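Local coordinates for protein cephalosporin acylase (Bacillus halodurans, PDB 2NLZ) that probably works as an acylase of the gamma-glutamyltranspeptidase family, whose members cleave or transfer acyl groups with an N-terminal nucleophile, at residues Val18-Asn23 with Val523-Thr528; Gly24-Ser29 with Leu361-Gly366. The protein carries 1 engineered substitution. One frame throughout, in Å; residues are numbered along the deposited sequence.

Interaction 1: residues Val18-Asn23 with Val523-Thr528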
loop_
_atom_site.group_PDB
_atom_site.type_symbol
_atom_site.label_atom_id
_atom_site.label_comp_id
_atom_site.label_asym_id
_atom_site.label_seq_id
_atom_site.Cartn_x
_atom_site.Cartn_y
_atom_site.Cartn_z
ATOM N N VAL D 18 -10.857 16.375 8.321
ATOM C CA VAL D 18 -11.663 17.506 7.850
ATOM C C VAL D 18 -11.689 18.544 8.948
ATOM O O VAL D 18 -11.828 18.199 10.122
ATOM C CB VAL D 18 -13.118 17.087 7.500
ATOM C CG1 VAL D 18 -13.966 18.293 7.076
ATOM C CG2 VAL D 18 -13.119 16.042 6.387
ATOM N N VAL D 19 -11.512 19.804 8.563
ATOM C CA VAL D 19 -11.530 20.916 9.507
ATOM C C VAL D 19 -12.949 21.500 9.596
ATOM O O VAL D 19 -13.608 21.721 8.566
ATOM C CB VAL D 19 -10.477 21.992 9.118
ATOM C CG1 VAL D 19 -10.740 23.313 9.818
ATOM C CG2 VAL D 19 -9.054 21.472 9.420
ATOM N N TYR D 20 -13.415 21.715 10.831
ATOM C CA TYR D 20 -14.751 22.271 11.080
ATOM C C TYR D 20 -14.769 23.672 11.706
ATOM O O TYR D 20 -13.959 23.995 12.582
ATOM C CB TYR D 20 -15.597 21.305 11.921
ATOM C CG TYR D 20 -16.119 20.126 11.137
ATOM C CD1 TYR D 20 -17.390 20.147 10.580
ATOM C CD2 TYR D 20 -15.329 18.999 10.937
ATOM C CE1 TYR D 20 -17.866 19.076 9.853
ATOM C CE2 TYR D 20 -15.794 17.927 10.214
ATOM C CZ TYR D 20 -17.062 17.972 9.678
ATOM O OH TYR D 20 -17.521 16.905 8.958
ATOM N N ALA D 21 -15.709 24.496 11.249
ATOM C CA ALA D 21 -15.885 25.849 11.779
ATOM C C ALA D 21 -17.322 26.329 11.638
ATOM O O ALA D 21 -18.147 25.691 10.981
ATOM C CB ALA D 21 -14.941 26.830 11.096
ATOM N N LYS D 22 -17.608 27.464 12.261
ATOM C CA LYS D 22 -18.927 28.058 12.184
ATOM C C LYS D 22 -18.836 29.506 11.749
ATOM O O LYS D 22 -19.540 29.925 10.835
ATOM C CB LYS D 22 -19.650 27.958 13.528
ATOM C CG LYS D 22 -20.464 26.689 13.707
ATOM C CD LYS D 22 -21.705 26.660 12.811
ATOM C CE LYS D 22 -22.772 27.666 13.252
ATOM N NZ LYS D 22 -23.439 27.269 14.522
ATOM N N ASN D 23 -17.962 30.267 12.400
ATOM C CA ASN D 23 -17.922 31.712 12.197
ATOM C C ASN D 23 -16.976 32.181 11.096
ATOM O O ASN D 23 -17.058 33.327 10.651
ATOM C CB ASN D 23 -17.627 32.433 13.516
ATOM C CG ASN D 23 -18.806 32.407 14.473
ATOM O OD1 ASN D 23 -18.637 32.468 15.690
ATOM N ND2 ASN D 23 -20.011 32.317 13.922
ATOM N N VAL D 523 -22.825 24.511 9.573
ATOM C CA VAL D 523 -21.459 24.106 9.884
ATOM C C VAL D 523 -20.569 24.005 8.624
ATOM O O VAL D 523 -20.975 23.449 7.593
ATOM C CB VAL D 523 -21.428 22.817 10.784
ATOM C CG1 VAL D 523 -21.912 21.580 10.029
ATOM C CG2 VAL D 523 -20.047 22.589 11.385
ATOM N N LEU D 524 -19.367 24.577 8.717
ATOM C CA LEU D 524 -18.420 24.621 7.608
ATOM C C LEU D 524 -17.403 23.488 7.699
ATOM O O LEU D 524 -16.791 23.269 8.739
ATOM C CB LEU D 524 -17.678 25.962 7.586
ATOM C CG LEU D 524 -18.477 27.267 7.557
ATOM C CD1 LEU D 524 -17.561 28.441 7.907
ATOM C CD2 LEU D 524 -19.160 27.501 6.216
ATOM N N ALA D 525 -17.222 22.782 6.591
ATOM C CA ALA D 525 -16.290 21.665 6.528
ATOM C C ALA D 525 -15.251 21.901 5.441
ATOM O O ALA D 525 -15.583 22.075 4.265
ATOM C CB ALA D 525 -17.032 20.365 6.293
ATOM N N GLY D 526 -13.987 21.893 5.846
ATOM C CA GLY D 526 -12.912 22.255 4.950
ATOM C C GLY D 526 -11.909 21.171 4.651
ATOM O O GLY D 526 -11.608 20.312 5.493
ATOM N N GLY D 527 -11.410 21.225 3.422
ATOM C CA GLY D 527 -10.341 20.366 2.947
ATOM C C GLY D 527 -9.259 21.212 2.293
ATOM O O GLY D 527 -9.557 22.213 1.620
ATOM N N THR D 528 -8.001 20.822 2.494
ATOM C CA THR D 528 -6.870 21.532 1.902
ATOM C C THR D 528 -5.983 20.561 1.111
ATOM O O THR D 528 -5.948 19.368 1.402
ATOM C CB THR D 528 -6.062 22.291 2.995
ATOM O OG1 THR D 528 -5.198 23.261 2.394
ATOM C CG2 THR D 528 -5.265 21.327 3.897
#
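Tyr20 lies beside Val523 and Ala525 where strands 19-21 and 524-528 run antiparallel, a worked example of a backbone ladder that sets side chains in their places. The Tyr20 ring is swung to the side of its own backbone N (chi1 -76°), which brings its CD1/CE1 side against Val523 and Ala525. There Val523 CG2 meets the ring edge near its plane, 3.7 Å from Tyr20 CD1, while the methyl of Ala525 approaches obliquely, its CB 3.9 Å from Tyr20 CE1. Val18 CG1 touches the same methyl, 3.8 Å from Ala525 CB; that branch of Val18 extends opposite the backbone N, and it also leans on the carbonyl oxygen of Gly526. The methyl is thus touched by both a valine branch and the aromatic ring, which come at it from directions roughly at right angles. Ala21 and Leu524 pair on the reverse face, with Leu524 CB over the Ala21 carbonyl, and Val19 and Leu524 turn there toward Met25.

Two hydrogen-bonded pairs supply the ladder. Val19 N donates in the carbonyl plane to a lone pair of Gly526 O, and Gly526 N returns a bond of 2.8 Å to Val19 O. Ala21 and Leu524 exchange a second pair, in which both donors tilt somewhat out of the acceptor's carbonyl plane. Beyond the two strands, Lys22 N bonds to Glu540. With the ring cut back to an alanine here, the methyls of Val523 and Ala525 would probably lose their aromatic neighbour, and a gap would open toward Pro157 of the second subunit. The chemistry implies a division of labour: main-chain bonds fix the register, while Tyr20 packs on Pro157 and Val18 N hydrogen-bonds with Tyr10 OH, both of the second subunit, so the edge strand also serves the subunit interface.

Interaction 2: residues Gly24-Ser29 with Leu361-Gly366; sequences GMVATS and LATADG
Chi1 of 178° sets Val26 CG1 anti to the backbone N and leaves CG2 anti to the carbonyl carbon; in Thr363 chi1 of 48° puts OG1 between N and the carbonyl carbon and leaves the methyl CG2 in the matching place. As a non-hydrogen-bonded pair the two residues stand side by side on one face, and these torsions bring their CG2 methyls together, Val26 CG2 3.7 Å from Thr363 CG2. The threonine hydroxyl is thereby turned from the valine and bonds to the carbonyl of Ala47. Met25 follows another course: its chain is extended through the first two torsions, and the sulfur end leads away from strand 361-365.

Four main-chain hydrogen bonds join the strands, two between Met25 and Ala364 and two between Ala27 and Ala362. Ala27 N reaches Ala362 O at 2.8 Å from almost straight ahead of the carbonyl, whereas Ala364 N approaches Met25 O in the carbonyl plane at 3.0 Å. Between these pairs the CA of Thr363 makes a CA-H...O contact with Met25 O.

The two faces have different neighbours. Val26, Thr28, Leu361 and Thr363 pack against helices 31-42 and 47-61, while Met25, Ala27, Ala362 and Ala364 turn to Ile515 and Gln513 of strand 512-517. Helices over one face and strands over the other are the layering of the alpha-beta-beta-alpha sandwich typical of Ntn hydrolases.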
loop_
_atom_site.group_PDB
_atom_site.type_symbol
_atom_site.label_atom_id
_atom_site.label_comp_id
_atom_site.label_asym_id
_atom_site.label_seq_id
_atom_site.Cartn_x
_atom_site.Cartn_y
_atom_site.Cartn_z
ATOM N N GLY D 24 -16.092 31.293 10.649
ATOM C CA GLY D 24 -15.156 31.654 9.597
ATOM C C GLY D 24 -14.158 30.575 9.261
ATOM O O GLY D 24 -13.740 29.810 10.127
ATOM N N MET D 25 -13.784 30.527 7.987
ATOM C CA MET D 25 -12.839 29.538 7.495
ATOM C C MET D 25 -12.079 30.066 6.290
ATOM O O MET D 25 -12.659 30.676 5.388
ATOM C CB MET D 25 -13.562 28.244 7.125
ATOM C CG MET D 25 -12.630 27.081 6.800
ATOM S SD MET D 25 -13.524 25.552 6.482
ATOM C CE MET D 25 -13.831 24.983 8.141
ATOM N N VAL D 26 -10.770 29.843 6.296
ATOM C CA VAL D 26 -9.929 30.221 5.175
ATOM C C VAL D 26 -9.128 28.999 4.770
ATOM O O VAL D 26 -8.582 28.301 5.630
ATOM C CB VAL D 26 -8.992 31.386 5.540
ATOM C CG1 VAL D 26 -8.102 31.738 4.378
ATOM C CG2 VAL D 26 -9.798 32.583 5.931
ATOM N N ALA D 27 -9.092 28.733 3.466
ATOM C CA ALA D 27 -8.392 27.589 2.925
ATOM C C ALA D 27 -7.565 28.004 1.711
ATOM O O ALA D 27 -8.101 28.429 0.678
ATOM C CB ALA D 27 -9.368 26.478 2.573
ATOM N N THR D 28 -6.253 27.887 1.851
ATOM C CA THR D 28 -5.338 28.277 0.791
ATOM C C THR D 28 -3.983 27.557 0.881
ATOM O O THR D 28 -3.714 26.808 1.832
ATOM C CB THR D 28 -5.127 29.810 0.757
ATOM O OG1 THR D 28 -4.423 30.173 -0.440
ATOM C CG2 THR D 28 -4.364 30.280 2.008
ATOM N N SER D 29 -3.139 27.827 -0.114
ATOM C CA SER D 29 -1.884 27.135 -0.302
ATOM C C SER D 29 -0.711 27.704 0.487
ATOM O O SER D 29 0.416 27.240 0.324
ATOM C CB SER D 29 -1.534 27.138 -1.783
ATOM O OG SER D 29 -1.337 28.458 -2.238
ATOM N N LEU D 361 -7.848 29.794 -3.432
ATOM C CA LEU D 361 -8.161 30.328 -2.127
ATOM C C LEU D 361 -9.664 30.163 -1.938
ATOM O O LEU D 361 -10.439 30.361 -2.888
ATOM C CB LEU D 361 -7.764 31.806 -2.149
ATOM C CG LEU D 361 -8.033 32.919 -1.156
ATOM C CD1 LEU D 361 -7.327 34.106 -1.737
ATOM C CD2 LEU D 361 -9.514 33.218 -0.979
ATOM N N ALA D 362 -10.085 29.800 -0.728
ATOM C CA ALA D 362 -11.507 29.753 -0.433
ATOM C C ALA D 362 -11.779 30.263 0.958
ATOM O O ALA D 362 -11.079 29.907 1.907
ATOM C CB ALA D 362 -12.054 28.354 -0.599
ATOM N N THR D 363 -12.798 31.112 1.068
ATOM C CA THR D 363 -13.201 31.686 2.345
ATOM C C THR D 363 -14.716 31.612 2.562
ATOM O O THR D 363 -15.513 31.682 1.615
ATOM C CB THR D 363 -12.787 33.144 2.443
ATOM O OG1 THR D 363 -13.184 33.810 1.244
ATOM C CG2 THR D 363 -11.279 33.283 2.592
ATOM N N ALA D 364 -15.100 31.470 3.823
ATOM C CA ALA D 364 -16.503 31.499 4.222
ATOM C C ALA D 364 -16.624 32.075 5.639
ATOM O O ALA D 364 -15.693 31.948 6.454
ATOM C CB ALA D 364 -17.102 30.109 4.157
ATOM N N ASP D 365 -17.757 32.714 5.927
ATOM C CA ASP D 365 -18.007 33.241 7.271
ATOM C C ASP D 365 -19.312 32.761 7.898
ATOM O O ASP D 365 -20.054 31.975 7.298
ATOM C CB ASP D 365 -17.906 34.778 7.299
ATOM C CG ASP D 365 -18.953 35.473 6.427
ATOM O OD1 ASP D 365 -20.056 34.922 6.231
ATOM O OD2 ASP D 365 -18.677 36.600 5.957
ATOM N N GLY D 366 -19.581 33.250 9.108
ATOM C CA GLY D 366 -20.790 32.898 9.847
ATOM C C GLY D 366 -22.069 33.482 9.287
ATOM O O GLY D 366 -23.127 32.889 9.435
#

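Interactions 1 and 2 share one piece of chain: strand 19-21 passes through a short turn into strand 24-28, and each strand then pairs with a partner from far along the sequence. Their centres lie about 9 Å apart. Met25 is the bridge, because its sulfur end, leaving interaction 2, settles on the backbone of interaction 1, with Met25 SD 3.7 Å from Gly526 CA and Met25 CE over the carbonyls of Val19 and Leu524. At the turn, Asn23 O lies 3.7 Å from Asp365 CB. Interaction 1 reaches the second subunit, whereas interaction 2 is buried within its own chain. By family resemblance, strand 359-365 probably follows closely on the catalytic nucleophile.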